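Local coordinates for protein mannose-6-phosphate isomerase (Helicobacter pylori, PDB 2QH5) that probably transfers a guanylyl group from GTP to alpha-D-mannose 1-phosphate to make GDP-mannose, this chain being the N-terminal nucleotidyltransferase domain, at residues N159-K164 with K256-E261; I155-G160 with G183-S188; V139-S144 with M190-A195; Q120-A125 with V260-K265. One frame throughout, in Å; residues are numbered along the deposited sequence. Where two conformers were deposited one is given.

Contact 1 (N159-K164 with K256-E261)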
loop_
_atom_site.group_PDB
_atom_site.type_symbol
_atom_site.label_atom_id
_atom_site.label_comp_id
_atom_site.label_asym_id
_atom_site.label_seq_id
_atom_site.Cartn_x
_atom_site.Cartn_y
_atom_site.Cartn_z
ATOM N N ASN A 159 16.155 16.392 5.298
ATOM C CA ASN A 159 16.322 16.919 3.949
ATOM C C ASN A 159 15.219 16.531 2.956
ATOM O O ASN A 159 15.341 16.801 1.758
ATOM C CB ASN A 159 17.692 16.508 3.399
ATOM C CG ASN A 159 17.864 14.998 3.310
ATOM O OD1 ASN A 159 17.013 14.296 2.764
ATOM N ND2 ASN A 159 18.980 14.495 3.832
ATOM N N GLY A 160 14.167 15.879 3.450
ATOM C CA GLY A 160 13.031 15.477 2.617
ATOM C C GLY A 160 13.273 14.311 1.672
ATOM O O GLY A 160 12.487 14.091 0.740
ATOM N N LEU A 161 14.352 13.563 1.901
ATOM C CA LEU A 161 14.734 12.456 1.015
ATOM C C LEU A 161 15.346 11.269 1.767
ATOM O O LEU A 161 14.957 10.123 1.566
ATOM C CB LEU A 161 15.712 12.941 -0.057
ATOM C CG LEU A 161 16.319 11.851 -0.944
ATOM C CD1 LEU A 161 15.331 11.422 -2.014
ATOM C CD2 LEU A 161 17.606 12.332 -1.579
ATOM N N ASP A 162 16.332 11.542 2.606
ATOM C CA ASP A 162 16.897 10.505 3.449
ATOM C C ASP A 162 16.083 10.469 4.719
ATOM O O ASP A 162 15.739 11.521 5.260
ATOM C CB ASP A 162 18.351 10.815 3.789
ATOM C CG ASP A 162 19.247 10.783 2.580
ATOM O OD1 ASP A 162 19.422 9.695 1.984
ATOM O OD2 ASP A 162 19.788 11.849 2.238
ATOM N N VAL A 163 15.767 9.267 5.193
ATOM C CA VAL A 163 15.023 9.134 6.443
ATOM C C VAL A 163 15.961 8.671 7.558
ATOM O O VAL A 163 16.658 7.664 7.421
ATOM C CB VAL A 163 13.706 8.269 6.309
ATOM C CG1 VAL A 163 13.166 8.302 4.886
ATOM C CG2 VAL A 163 13.888 6.836 6.792
ATOM N N LYS A 164 16.006 9.448 8.635
ATOM C CA LYS A 164 16.874 9.143 9.769
ATOM C C LYS A 164 16.302 7.997 10.593
ATOM O O LYS A 164 17.048 7.163 11.107
ATOM C CB LYS A 164 17.125 10.389 10.632
ATOM C CG LYS A 164 18.003 11.437 9.947
ATOM C CD LYS A 164 19.159 11.876 10.838
ATOM C CE LYS A 164 18.831 13.124 11.649
ATOM N NZ LYS A 164 19.198 14.375 10.923
ATOM N N LYS A 256 17.096 0.713 3.664
ATOM C CA LYS A 256 16.935 1.104 2.263
ATOM C C LYS A 256 15.724 1.989 1.978
ATOM O O LYS A 256 15.092 1.860 0.931
ATOM C CB LYS A 256 16.899 -0.140 1.389
ATOM C CG LYS A 256 18.140 -0.976 1.545
ATOM C CD LYS A 256 18.216 -2.120 0.568
ATOM C CE LYS A 256 19.556 -2.828 0.741
ATOM N NZ LYS A 256 19.597 -4.150 0.077
ATOM N N ILE A 257 15.438 2.919 2.884
ATOM C CA ILE A 257 14.245 3.760 2.804
ATOM C C ILE A 257 14.520 5.204 2.360
ATOM O O ILE A 257 15.306 5.916 2.990
ATOM C CB ILE A 257 13.504 3.773 4.165
ATOM C CG1 ILE A 257 13.121 2.348 4.557
ATOM C CG2 ILE A 257 12.256 4.682 4.132
ATOM C CD1 ILE A 257 12.668 2.216 5.986
ATOM N N LYS A 258 13.856 5.628 1.282
ATOM C CA LYS A 258 13.839 7.040 0.884
ATOM C C LYS A 258 12.429 7.627 0.947
ATOM O O LYS A 258 11.448 6.897 0.989
ATOM C CB LYS A 258 14.438 7.225 -0.514
ATOM C CG LYS A 258 15.921 6.855 -0.624
ATOM C CD LYS A 258 16.817 7.835 0.119
ATOM C CE LYS A 258 18.282 7.573 -0.183
ATOM N NZ LYS A 258 18.898 6.642 0.789
ATOM N N MET A 259 12.329 8.949 0.952
ATOM C CA MET A 259 11.036 9.607 1.066
ATOM C C MET A 259 10.799 10.528 -0.129
ATOM O O MET A 259 11.749 11.027 -0.732
ATOM C CB MET A 259 10.974 10.410 2.366
ATOM C CG MET A 259 9.568 10.716 2.853
ATOM S SD MET A 259 9.538 11.950 4.162
ATOM C CE MET A 259 9.542 13.422 3.150
ATOM N N VAL A 260 9.531 10.718 -0.484
ATOM C CA VAL A 260 9.111 11.724 -1.464
ATOM C C VAL A 260 7.950 12.502 -0.838
ATOM O O VAL A 260 7.035 11.899 -0.294
ATOM C CB VAL A 260 8.666 11.080 -2.806
ATOM C CG1 VAL A 260 8.306 12.146 -3.832
ATOM C CG2 VAL A 260 9.755 10.185 -3.365
ATOM N N GLU A 261 7.991 13.830 -0.894
ATOM C CA GLU A 261 6.940 14.653 -0.277
ATOM C C GLU A 261 5.627 14.622 -1.056
ATOM O O GLU A 261 5.616 14.759 -2.281
ATOM C CB GLU A 261 7.399 16.106 -0.132
ATOM C CG GLU A 261 8.630 16.308 0.732
ATOM C CD GLU A 261 9.269 17.666 0.515
ATOM O OE1 GLU A 261 8.527 18.664 0.386
ATOM O OE2 GLU A 261 10.517 17.736 0.472
#
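V163 and L161 bring the loop after strand 153-156 against strand 257-261 of the GT-A-type nucleotidyltransferase fold. An Asx motif shapes the loop: N159 OD1 accepts from D162 N in a nearly straight bond (2.8 Å, 169°), in the carbonyl plane and on a lone pair, and more weakly from L161 N, while N159 ND2 donates to D162 OD2, on that oxygen's anti lone pair. Held this way, L161 O faces the strand and takes the M259 N-H at 2.9 Å, the one backbone hydrogen bond between the segments. The tight side lies beyond it. V163 CG2 meets I257 CG2 at 3.8 Å, and V163 CG1 sits against M259 CB at 3.9 Å; I155 adjoins both V163 and M259. G160, with positive phi, passes M259 CE and the carboxylate of E261. The other flank is looser and faces outward. L161 starts away from the strand, but its CD1 comes back to within 3.8 Å of M259 O. K258, bent at chi2 (-69°) and again at chi4, folds over the loop beside D162; its CD lies 3.3 Å from L161 O, and its NZ forms a salt bridge with D162 OD1 at 3.3 Å.

Contact 2 (I155-G160 with G183-S188)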
loop_
_atom_site.group_PDB
_atom_site.type_symbol
_atom_site.label_atom_id
_atom_site.label_comp_id
_atom_site.label_asym_id
_atom_site.label_seq_id
_atom_site.Cartn_x
_atom_site.Cartn_y
_atom_site.Cartn_z
ATOM N N ILE A 155 7.844 9.777 9.921
ATOM C CA ILE A 155 9.110 9.693 9.198
ATOM C C ILE A 155 9.995 10.877 9.576
ATOM O O ILE A 155 9.610 12.032 9.378
ATOM C CB ILE A 155 8.909 9.714 7.664
ATOM C CG1 ILE A 155 7.885 8.671 7.222
ATOM C CG2 ILE A 155 10.234 9.488 6.963
ATOM C CD1 ILE A 155 7.366 8.886 5.811
ATOM N N GLU A 156 11.174 10.594 10.128
ATOM C CA GLU A 156 12.158 11.651 10.351
ATOM C C GLU A 156 12.985 11.839 9.097
ATOM O O GLU A 156 13.718 10.942 8.691
ATOM C CB GLU A 156 13.091 11.349 11.526
ATOM C CG GLU A 156 14.047 12.510 11.818
ATOM C CD GLU A 156 14.856 12.335 13.092
ATOM O OE1 GLU A 156 15.851 13.065 13.269
ATOM O OE2 GLU A 156 14.498 11.481 13.925
ATOM N N SER A 157 12.851 13.003 8.478
ATOM C CA SER A 157 13.671 13.332 7.326
ATOM C C SER A 157 14.043 14.810 7.359
ATOM O O SER A 157 13.196 15.682 7.139
ATOM C CB SER A 157 12.968 12.966 6.019
ATOM O OG SER A 157 12.495 14.121 5.365
ATOM N N PRO A 158 15.322 15.099 7.665
ATOM C CA PRO A 158 15.763 16.491 7.703
ATOM C C PRO A 158 15.727 17.138 6.316
ATOM O O PRO A 158 15.279 18.278 6.183
ATOM C CB PRO A 158 17.205 16.389 8.224
ATOM C CG PRO A 158 17.648 14.989 7.883
ATOM C CD PRO A 158 16.413 14.156 7.995
ATOM N N ASN A 159 16.155 16.392 5.298
ATOM C CA ASN A 159 16.322 16.919 3.949
ATOM C C ASN A 159 15.219 16.531 2.956
ATOM O O ASN A 159 15.341 16.801 1.758
ATOM C CB ASN A 159 17.692 16.508 3.399
ATOM C CG ASN A 159 17.864 14.998 3.310
ATOM O OD1 ASN A 159 17.013 14.296 2.764
ATOM N ND2 ASN A 159 18.980 14.495 3.832
ATOM N N GLY A 160 14.167 15.879 3.450
ATOM C CA GLY A 160 13.031 15.477 2.617
ATOM C C GLY A 160 13.273 14.311 1.672
ATOM O O GLY A 160 12.487 14.091 0.740
ATOM N N GLY A 183 11.275 18.767 10.477
ATOM C CA GLY A 183 11.848 17.689 9.672
ATOM C C GLY A 183 11.155 16.359 9.927
ATOM O O GLY A 183 11.749 15.287 9.743
ATOM N N PHE A 184 9.896 16.437 10.357
ATOM C CA PHE A 184 9.061 15.259 10.584
ATOM C C PHE A 184 7.820 15.270 9.700
ATOM O O PHE A 184 7.138 16.293 9.576
ATOM C CB PHE A 184 8.668 15.146 12.056
ATOM C CG PHE A 184 9.637 14.351 12.872
ATOM C CD1 PHE A 184 10.641 14.983 13.590
ATOM C CD2 PHE A 184 9.558 12.963 12.907
ATOM C CE1 PHE A 184 11.547 14.247 14.341
ATOM C CE2 PHE A 184 10.455 12.216 13.658
ATOM C CZ PHE A 184 11.451 12.858 14.378
ATOM N N TYR A 185 7.543 14.123 9.086
ATOM C CA TYR A 185 6.408 13.969 8.182
ATOM C C TYR A 185 5.507 12.812 8.627
ATOM O O TYR A 185 5.970 11.843 9.239
ATOM C CB TYR A 185 6.891 13.700 6.752
ATOM C CG TYR A 185 7.748 14.775 6.109
ATOM C CD1 TYR A 185 7.231 15.598 5.109
ATOM C CD2 TYR A 185 9.084 14.941 6.465
ATOM C CE1 TYR A 185 8.017 16.571 4.499
ATOM C CE2 TYR A 185 9.874 15.915 5.867
ATOM C CZ TYR A 185 9.338 16.723 4.886
ATOM O OH TYR A 185 10.130 17.682 4.297
ATOM N N PHE A 186 4.216 12.921 8.321
ATOM C CA PHE A 186 3.298 11.794 8.463
ATOM C C PHE A 186 3.575 10.807 7.346
ATOM O O PHE A 186 3.706 11.194 6.183
ATOM C CB PHE A 186 1.835 12.241 8.347
ATOM C CG PHE A 186 1.277 12.878 9.592
ATOM C CD1 PHE A 186 1.518 12.326 10.848
ATOM C CD2 PHE A 186 0.474 14.014 9.500
ATOM C CE1 PHE A 186 0.988 12.907 11.996
ATOM C CE2 PHE A 186 -0.058 14.602 10.639
ATOM C CZ PHE A 186 0.197 14.045 11.892
ATOM N N ASN A 187 3.668 9.533 7.696
ATOM C CA ASN A 187 3.705 8.495 6.680
ATOM C C ASN A 187 2.344 8.376 5.994
ATOM O O ASN A 187 1.314 8.220 6.653
ATOM C CB ASN A 187 4.128 7.156 7.281
ATOM C CG ASN A 187 4.091 6.036 6.269
ATOM O OD1 ASN A 187 4.308 6.253 5.070
ATOM N ND2 ASN A 187 3.796 4.830 6.737
ATOM N N SER A 188 2.349 8.453 4.669
ATOM C CA SER A 188 1.114 8.433 3.900
ATOM C C SER A 188 0.489 7.049 3.903
ATOM O O SER A 188 -0.717 6.907 3.720
ATOM C CB SER A 188 1.370 8.868 2.461
ATOM O OG SER A 188 2.036 7.847 1.745
#
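G183 O receives the S157 N-H at 2.8 Å, where strand 153-156 runs out into its loop. One step inward, I155 and Y185 form an antiparallel hydrogen-bonded pair: I155 N gives to Y185 O at 2.9 Å and Y185 N returns to I155 O at 3.0 Å, both bonds close to straight at 167°. The next pair, E156 with F184, is non-hydrogen-bonded and is joined through its side chains. With CG anti to the backbone N (chi1 -176°) and the chain extended beyond it, E156 lies across the F184 ring. Its CG stands 4.1 Å from the ring centroid in a CH-pi contact over the face, and the carboxylate continues past CZ to a salt bridge with R165. On the opposite face of the sheet, the Y185 ring leans toward the loop, with S157 O in plane at its edge. I155 CD1 extends along the same face to N187 CA at 3.8 Å. Strand 153-156 lies between strands 184-194 and 165-168 in the sheet, and F166 of the latter packs on I155; F178 of helix 172-181 stacks on F184, while M259 of strand 257-261 covers I155, S157 and Y185.

Contact 3 (V139-S144 with M190-A195); sequences VTFGVS and MFVFQA
V139 N donates to V192 O in a bond of 2.7 Å, and the return bond, V192 N to V139 O, is 2.9 Å long. F191 CA lies 3.3 Å from V139 O, a weaker CA-H...O contact beside the N-H bond. The pair is antiparallel and hydrogen-bonded, at the point where strands 138-144 and 184-194 run side by side in the central sheet of the nucleotidyltransferase fold; the axes of the short segments 139-144 and 190-194 approach to 4.9 Å at 158°. Toward M190 the backbones are farther apart, and the contact passes to side chains. F141 is central here: chi1 of -69° sets its CG anti to the carbonyl carbon and brings the ring beside M190 and V192. V192 CG2 meets that ring in plane at its edge, 3.8 Å from CE1, while M190 CB lies 3.9 Å from CD1. The M190 chain, bent at chi3, then rises over one ring face in a Met-aromatic contact, its SD 5.1 Å from the centroid and its CE offset toward the rim. On the opposite face of the sheet, T140 and F191 run alongside each other, with T140 OG1 3.6 Å from F191 CE2. Helix 119-134 closes the face of V139 and F141 through A129, and Y122 of the same helix touches M190. Helix 246-251 packs on F191 across the sheet; strand 257-261 borders strand 138-144, and strand 106-111 flanks M190 and F193.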
loop_
_atom_site.group_PDB
_atom_site.type_symbol
_atom_site.label_atom_id
_atom_site.label_comp_id
_atom_site.label_asym_id
_atom_site.label_seq_id
_atom_site.Cartn_x
_atom_site.Cartn_y
_atom_site.Cartn_z
ATOM N N VAL A 139 10.407 2.966 -1.193
ATOM C CA VAL A 139 10.063 4.370 -1.221
ATOM C C VAL A 139 8.788 4.584 -0.456
ATOM O O VAL A 139 7.790 3.899 -0.676
ATOM C CB VAL A 139 9.929 4.913 -2.671
ATOM C CG1 VAL A 139 9.849 6.419 -2.667
ATOM C CG2 VAL A 139 11.097 4.451 -3.528
ATOM N N THR A 140 8.847 5.540 0.461
ATOM C CA THR A 140 7.702 5.950 1.248
ATOM C C THR A 140 7.350 7.408 0.912
ATOM O O THR A 140 8.097 8.072 0.196
ATOM C CB THR A 140 7.987 5.765 2.746
ATOM O OG1 THR A 140 6.766 5.905 3.480
ATOM C CG2 THR A 140 9.013 6.777 3.244
ATOM N N PHE A 141 6.211 7.897 1.400
ATOM C CA PHE A 141 5.751 9.239 1.057
ATOM C C PHE A 141 5.447 10.077 2.295
ATOM O O PHE A 141 4.706 9.646 3.180
ATOM C CB PHE A 141 4.507 9.190 0.162
ATOM C CG PHE A 141 4.759 8.676 -1.233
ATOM C CD1 PHE A 141 4.887 7.307 -1.486
ATOM C CD2 PHE A 141 4.817 9.554 -2.306
ATOM C CE1 PHE A 141 5.103 6.831 -2.779
ATOM C CE2 PHE A 141 5.031 9.083 -3.607
ATOM C CZ PHE A 141 5.171 7.722 -3.843
ATOM N N GLY A 142 6.006 11.285 2.343
ATOM C CA GLY A 142 5.829 12.165 3.488
ATOM C C GLY A 142 4.724 13.191 3.319
ATOM O O GLY A 142 4.532 13.740 2.234
ATOM N N VAL A 143 3.994 13.439 4.401
ATOM C CA VAL A 143 2.972 14.479 4.433
ATOM C C VAL A 143 3.260 15.386 5.624
ATOM O O VAL A 143 3.439 14.909 6.748
ATOM C CB VAL A 143 1.537 13.888 4.508
ATOM C CG1 VAL A 143 0.515 14.953 4.896
ATOM C CG2 VAL A 143 1.153 13.254 3.179
ATOM N N SER A 144 3.321 16.689 5.355
ATOM C CA SER A 144 3.684 17.693 6.354
ATOM C C SER A 144 2.658 17.806 7.472
ATOM O O SER A 144 1.480 18.075 7.235
ATOM C CB SER A 144 3.908 19.052 5.688
ATOM O OG SER A 144 3.013 19.235 4.605
ATOM N N MET A 190 1.266 4.976 1.655
ATOM C CA MET A 190 1.590 4.572 0.276
ATOM C C MET A 190 3.048 4.130 0.182
ATOM O O MET A 190 3.862 4.531 1.012
ATOM C CB MET A 190 1.387 5.730 -0.695
ATOM C CG MET A 190 0.043 6.425 -0.626
ATOM S SD MET A 190 -0.059 7.705 -1.886
ATOM C CE MET A 190 0.815 6.914 -3.247
ATOM N N PHE A 191 3.382 3.329 -0.835
ATOM C CA PHE A 191 4.724 2.759 -0.973
ATOM C C PHE A 191 5.022 2.408 -2.410
ATOM O O PHE A 191 4.128 2.000 -3.135
ATOM C CB PHE A 191 4.882 1.470 -0.158
ATOM C CG PHE A 191 4.771 1.662 1.318
ATOM C CD1 PHE A 191 3.650 1.209 1.999
ATOM C CD2 PHE A 191 5.776 2.304 2.029
ATOM C CE1 PHE A 191 3.529 1.400 3.361
ATOM C CE2 PHE A 191 5.663 2.501 3.396
ATOM C CZ PHE A 191 4.540 2.045 4.064
ATOM N N VAL A 192 6.285 2.558 -2.815
ATOM C CA VAL A 192 6.762 2.055 -4.105
ATOM C C VAL A 192 8.063 1.300 -3.876
ATOM O O VAL A 192 8.887 1.711 -3.064
ATOM C CB VAL A 192 6.977 3.180 -5.165
ATOM C CG1 VAL A 192 7.387 2.583 -6.511
ATOM C CG2 VAL A 192 5.714 4.027 -5.342
ATOM N N PHE A 193 8.215 0.173 -4.563
ATOM C CA PHE A 193 9.409 -0.670 -4.505
ATOM C C PHE A 193 9.291 -1.751 -5.560
ATOM O O PHE A 193 8.188 -2.060 -6.011
ATOM C CB PHE A 193 9.630 -1.331 -3.126
ATOM C CG PHE A 193 8.362 -1.576 -2.323
ATOM C CD1 PHE A 193 7.370 -2.449 -2.774
ATOM C CD2 PHE A 193 8.184 -0.943 -1.093
ATOM C CE1 PHE A 193 6.221 -2.662 -2.028
ATOM C CE2 PHE A 193 7.038 -1.158 -0.329
ATOM C CZ PHE A 193 6.050 -2.005 -0.797
ATOM N N GLN A 194 10.419 -2.323 -5.961
ATOM C CA GLN A 194 10.392 -3.501 -6.805
ATOM C C GLN A 194 9.989 -4.700 -5.937
ATOM O O GLN A 194 10.296 -4.732 -4.743
ATOM C CB GLN A 194 11.761 -3.717 -7.435
ATOM C CG GLN A 194 11.803 -4.786 -8.493
ATOM C CD GLN A 194 13.160 -5.426 -8.603
ATOM O OE1 GLN A 194 13.580 -6.198 -7.731
ATOM N NE2 GLN A 194 13.865 -5.113 -9.681
ATOM N N ALA A 195 9.287 -5.665 -6.534
ATOM C CA ALA A 195 8.788 -6.836 -5.813
ATOM C C ALA A 195 9.922 -7.639 -5.177
ATOM O O ALA A 195 9.863 -7.984 -3.994
ATOM C CB ALA A 195 7.964 -7.711 -6.737
#

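Contact 4 (Q120-A125 with V260-K265)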
loop_
_atom_site.group_PDB
_atom_site.type_symbol
_atom_site.label_atom_id
_atom_site.label_comp_id
_atom_site.label_asym_id
_atom_site.label_seq_id
_atom_site.Cartn_x
_atom_site.Cartn_y
_atom_site.Cartn_z
ATOM N N GLN A 120 -1.789 16.410 -10.311
ATOM C CA GLN A 120 -0.523 16.661 -11.003
ATOM C C GLN A 120 0.659 16.519 -10.046
ATOM O O GLN A 120 1.691 15.947 -10.402
ATOM C CB GLN A 120 -0.522 18.036 -11.687
ATOM C CG GLN A 120 0.568 18.197 -12.751
ATOM C CD GLN A 120 0.639 17.010 -13.707
ATOM O OE1 GLN A 120 -0.325 16.706 -14.412
ATOM N NE2 GLN A 120 1.784 16.333 -13.728
ATOM N N ALA A 121 0.486 17.032 -8.830
ATOM C CA ALA A 121 1.472 16.882 -7.765
ATOM C C ALA A 121 1.604 15.418 -7.331
ATOM O O ALA A 121 2.679 14.985 -6.888
ATOM C CB ALA A 121 1.099 17.755 -6.581
ATOM N N TYR A 122 0.503 14.671 -7.459
ATOM C CA TYR A 122 0.491 13.232 -7.204
ATOM C C TYR A 122 1.314 12.494 -8.244
ATOM O O TYR A 122 2.143 11.654 -7.906
ATOM C CB TYR A 122 -0.940 12.684 -7.214
ATOM C CG TYR A 122 -1.009 11.205 -6.896
ATOM C CD1 TYR A 122 -0.962 10.760 -5.578
ATOM C CD2 TYR A 122 -1.104 10.248 -7.910
ATOM C CE1 TYR A 122 -1.009 9.417 -5.274
ATOM C CE2 TYR A 122 -1.150 8.894 -7.614
ATOM C CZ TYR A 122 -1.104 8.487 -6.291
ATOM O OH TYR A 122 -1.156 7.151 -5.965
ATOM N N GLU A 123 1.071 12.820 -9.508
ATOM C CA GLU A 123 1.699 12.150 -10.641
ATOM C C GLU A 123 3.211 12.360 -10.666
ATOM O O GLU A 123 3.960 11.469 -11.085
ATOM C CB GLU A 123 1.074 12.681 -11.926
ATOM C CG GLU A 123 1.149 11.759 -13.118
ATOM C CD GLU A 123 -0.033 11.952 -14.060
ATOM O OE1 GLU A 123 -1.064 12.510 -13.616
ATOM O OE2 GLU A 123 0.063 11.538 -15.237
ATOM N N ASN A 124 3.639 13.545 -10.219
ATOM C CA ASN A 124 5.058 13.918 -10.128
ATOM C C ASN A 124 5.792 13.092 -9.076
ATOM O O ASN A 124 6.850 12.512 -9.356
ATOM C CB ASN A 124 5.212 15.412 -9.794
ATOM C CG ASN A 124 4.748 16.330 -10.922
ATOM O OD1 ASN A 124 4.890 16.015 -12.106
ATOM N ND2 ASN A 124 4.198 17.483 -10.550
ATOM N N ALA A 125 5.212 13.054 -7.871
ATOM C CA ALA A 125 5.708 12.245 -6.752
ATOM C C ALA A 125 5.821 10.759 -7.100
ATOM O O ALA A 125 6.767 10.087 -6.677
ATOM C CB ALA A 125 4.830 12.440 -5.523
ATOM N N VAL A 260 9.531 10.718 -0.484
ATOM C CA VAL A 260 9.111 11.724 -1.464
ATOM C C VAL A 260 7.950 12.502 -0.838
ATOM O O VAL A 260 7.035 11.899 -0.294
ATOM C CB VAL A 260 8.666 11.080 -2.806
ATOM C CG1 VAL A 260 8.306 12.146 -3.832
ATOM C CG2 VAL A 260 9.755 10.185 -3.365
ATOM N N GLU A 261 7.991 13.830 -0.894
ATOM C CA GLU A 261 6.940 14.653 -0.277
ATOM C C GLU A 261 5.627 14.622 -1.056
ATOM O O GLU A 261 5.616 14.759 -2.281
ATOM C CB GLU A 261 7.399 16.106 -0.132
ATOM C CG GLU A 261 8.630 16.308 0.732
ATOM C CD GLU A 261 9.269 17.666 0.515
ATOM O OE1 GLU A 261 8.527 18.664 0.386
ATOM O OE2 GLU A 261 10.517 17.736 0.472
ATOM N N LEU A 262 4.525 14.435 -0.336
ATOM C CA LEU A 262 3.195 14.521 -0.932
ATOM C C LEU A 262 2.532 15.850 -0.593
ATOM O O LEU A 262 2.019 16.047 0.515
ATOM C CB LEU A 262 2.303 13.350 -0.502
ATOM C CG LEU A 262 2.183 12.166 -1.467
ATOM C CD1 LEU A 262 1.369 11.048 -0.842
ATOM C CD2 LEU A 262 1.560 12.591 -2.791
ATOM N N ASN A 263 2.565 16.764 -1.558
ATOM C CA ASN A 263 1.908 18.056 -1.430
ATOM C C ASN A 263 0.759 18.099 -2.425
ATOM O O ASN A 263 0.850 18.749 -3.469
ATOM C CB ASN A 263 2.902 19.191 -1.701
ATOM C CG ASN A 263 4.314 18.856 -1.243
ATOM O OD1 ASN A 263 4.521 18.369 -0.131
ATOM N ND2 ASN A 263 5.293 19.116 -2.105
ATOM N N ALA A 264 -0.317 17.386 -2.101
ATOM C CA ALA A 264 -1.413 17.191 -3.047
ATOM C C ALA A 264 -2.804 17.243 -2.405
ATOM O O ALA A 264 -3.778 16.772 -2.998
ATOM C CB ALA A 264 -1.216 15.879 -3.807
ATOM N N LYS A 265 -2.883 17.840 -1.214
ATOM C CA LYS A 265 -4.100 17.857 -0.382
ATOM C C LYS A 265 -4.549 16.449 0.013
ATOM O O LYS A 265 -5.692 16.044 -0.228
ATOM C CB LYS A 265 -5.242 18.651 -1.033
ATOM C CG LYS A 265 -5.247 20.126 -0.682
ATOM C CD LYS A 265 -6.563 20.774 -1.075
ATOM C CE LYS A 265 -6.672 22.182 -0.517
ATOM N NZ LYS A 265 -8.005 22.778 -0.813
#
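A125 and A121, one helical turn apart, turn their CB atoms to the end of strand 257-261 and the chain that follows. Helix 119-134 thus packs on the sheet of this alpha/beta nucleotidyltransferase fold, the two alanines letting it come close beside the larger Y122 and L262. No hydrogen bond crosses between the segments. V260 can be followed outward: its CB points toward the helix and branches there. CG1, anti to the backbone N (chi1 -177°), makes the contact, lying 3.9 Å from A125 CB and 3.8 Å from A125 O; the side chain also packs on K128 and L132 of the same helix. A125 CB in turn approaches E261 O at 4.1 Å and L262 CD2 at 4.3 Å. That methyl of L262 also meets Y122, three residues earlier on the helix, at 4.2 Å from its CD1, the two side chains running alongside each other. The Y122 hydroxyl goes beyond the contact to a hydrogen bond with N47 OD1. Closer to the start of the helix, where D118 OD2 accepts from A121 N, the exit chain passes still nearer: A264 CB lies 4.1 Å from A121 CB, and N263 O comes within 3.3 Å of that same A121 methyl.

Overall arrangement
All four contacts join one mixed sheet or its cover. Contact 3 is the core, all touching residues buried, its centre about 8 Å from the chain centre; contact 4 is buried too, though centred about 16 Å out, and contacts 1 and 2, at 17 to 18 Å, are partly buried. Contacts 2 and 3 use different ends of the broken strand 184-194; contacts 1 and 4 share V260 and E261 of strand 257-261. Strand 138-144 links contact 3 to contacts 1 and 4 by backbone bonds. Contact 1 adds a lysine-aspartate salt bridge, contact 2 pairs strands with a CH-pi contact, contact 3 with a Met-aromatic one, and contact 4 is helix-to-sheet packing without a hydrogen bond between its segments.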